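PDB 4HD5: polysaccharide deacetylase from Bacillus cereus, which binds zinc and, as a NodB-like polysaccharide deacetylase with a TIM-barrel domain, probably hydrolyses carbon-nitrogen bonds other than peptide bonds, removing acetyl groups from sugar polymers. Local coordinates for residues A151-Y155 / H156-I160. Sequence-based numbering, arbitrary orientation.
Sequences AIDDY and HGQGI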
loop_
_atom_site.group_PDB
_atom_site.type_symbol
_atom_site.label_atom_id
_atom_site.label_comp_id
_atom_site.label_asym_id
_atom_site.label_seq_id
_atom_site.Cartn_x
_atom_site.Cartn_y
_atom_site.Cartn_z
ATOM N N ALA A 151 -2.860 20.627 2.020
ATOM C CA ALA A 151 -2.263 21.715 1.264
ATOM C C ALA A 151 -0.740 21.694 1.336
ATOM O O ALA A 151 -0.167 21.517 2.401
ATOM C CB ALA A 151 -2.776 23.047 1.796
ATOM N N ILE A 152 -0.092 21.906 0.197
ATOM C CA ILE A 152 1.363 22.046 0.157
ATOM C C ILE A 152 1.687 23.487 -0.199
ATOM O O ILE A 152 1.688 23.864 -1.377
ATOM C CB ILE A 152 2.001 21.064 -0.850
ATOM C CG1 ILE A 152 1.645 19.608 -0.493
ATOM C CG2 ILE A 152 3.508 21.293 -0.947
ATOM C CD1 ILE A 152 2.060 19.144 0.896
ATOM N N ASP A 153 1.923 24.297 0.833
ATOM C CA ASP A 153 2.303 25.696 0.660
ATOM C C ASP A 153 2.827 26.237 1.979
ATOM O O ASP A 153 2.580 25.669 3.046
ATOM C CB ASP A 153 1.090 26.521 0.195
ATOM C CG ASP A 153 1.463 27.781 -0.584
ATOM O OD1 ASP A 153 2.669 28.128 -0.722
ATOM O OD2 ASP A 153 0.503 28.445 -1.040
ATOM N N ASP A 154 3.535 27.358 1.906
ATOM C CA ASP A 154 3.913 28.103 3.097
ATOM C C ASP A 154 2.648 28.784 3.605
ATOM O O ASP A 154 1.784 29.143 2.812
ATOM C CB ASP A 154 5.013 29.117 2.755
ATOM C CG ASP A 154 6.223 28.448 2.112
ATOM O OD1 ASP A 154 6.936 27.682 2.804
ATOM O OD2 ASP A 154 6.428 28.658 0.902
ATOM N N TYR A 155 2.520 28.935 4.920
ATOM C CA TYR A 155 1.266 29.409 5.504
ATOM C C TYR A 155 1.184 30.934 5.546
ATOM O O TYR A 155 2.042 31.588 6.144
ATOM C CB TYR A 155 1.071 28.840 6.912
ATOM C CG TYR A 155 -0.307 29.124 7.470
ATOM C CD1 TYR A 155 -1.443 28.584 6.874
ATOM C CD2 TYR A 155 -0.474 29.952 8.575
ATOM C CE1 TYR A 155 -2.711 28.856 7.364
ATOM C CE2 TYR A 155 -1.732 30.232 9.080
ATOM C CZ TYR A 155 -2.846 29.666 8.476
ATOM O OH TYR A 155 -4.091 29.950 8.976
ATOM N N HIS A 156 0.155 31.482 4.898
ATOM C CA HIS A 156 -0.131 32.917 4.893
ATOM C C HIS A 156 -1.547 33.204 5.381
ATOM O O HIS A 156 -2.179 34.154 4.931
ATOM C CB HIS A 156 0.018 33.505 3.483
ATOM C CG HIS A 156 1.279 33.106 2.793
ATOM N ND1 HIS A 156 2.505 33.638 3.124
ATOM C CD2 HIS A 156 1.508 32.222 1.794
ATOM C CE1 HIS A 156 3.438 33.097 2.363
ATOM N NE2 HIS A 156 2.862 32.232 1.549
ATOM N N GLY A 157 -2.042 32.389 6.303
ATOM C CA GLY A 157 -3.407 32.531 6.798
ATOM C C GLY A 157 -4.499 32.100 5.831
ATOM O O GLY A 157 -5.661 32.441 6.043
ATOM N N GLN A 158 -4.144 31.348 4.788
ATOM C CA GLN A 158 -5.071 31.041 3.682
ATOM C C GLN A 158 -5.811 29.710 3.885
ATOM O O GLN A 158 -6.168 29.033 2.921
ATOM C CB GLN A 158 -4.344 31.092 2.314
ATOM C CG GLN A 158 -3.475 29.888 1.931
ATOM C CD GLN A 158 -2.046 29.968 2.473
ATOM O OE1 GLN A 158 -1.821 30.386 3.609
ATOM N NE2 GLN A 158 -1.083 29.557 1.663
ATOM N N GLY A 159 -6.046 29.364 5.147
ATOM C CA GLY A 159 -6.747 28.143 5.519
ATOM C C GLY A 159 -6.422 27.720 6.938
ATOM O O GLY A 159 -5.976 28.528 7.757
ATOM N N ILE A 160 -6.652 26.444 7.217
ATOM C CA ILE A 160 -6.410 25.865 8.529
ATOM C C ILE A 160 -4.911 25.598 8.651
ATOM O O ILE A 160 -4.363 24.848 7.856
ATOM C CB ILE A 160 -7.223 24.563 8.721
ATOM C CG1 ILE A 160 -8.722 24.853 8.517
ATOM C CG2 ILE A 160 -6.936 23.954 10.085
ATOM C CD1 ILE A 160 -9.647 23.652 8.588
HETATM O O HOH W 1 4.055 30.598 -0.328
HETATM O O HOH W 2 3.195 34.261 5.856
#
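The side-chain amide of Gln158 folds back over the turn and uses both ends on the backbone. Its NE2 donates to Asp154 O at 3.1 Å, a nearly straight bond (166°) lying close to the amide plane, and makes a weak second bond to Asp153 OD2, whose carboxylate stands almost perpendicular to the amide. Its OE1 accepts from His156 N at 2.6 Å. The bend at chi2 (-86°) turns the amide back toward these partners. Asp153 OD1 accepts a hydrogen bond from Asp154 N from above the carboxylate plane and also accepts a hydrogen bond from a water 2.9 Å away. That water sits at the edge of the His156 ring, 2.8 Å from NE2; a second water joins His156 ND1 to Tyr155 O. Tyr155 OH donates to Gly159 O at 2.7 Å, while Gly157 CA makes a CH-pi contact over one face of the phenol ring, 3.8 Å from its centroid. Phe164, in strand 164-165, meets the Tyr155 ring edge-to-face. This surface loop links strands 151-152 and 164-165, and the side chain of Ile160, further along it, lies about 9 Å from the bound zinc ion. Side-chain and water bonds thus hold an irregular turn whose backbone polar groups lack regular strand pairing.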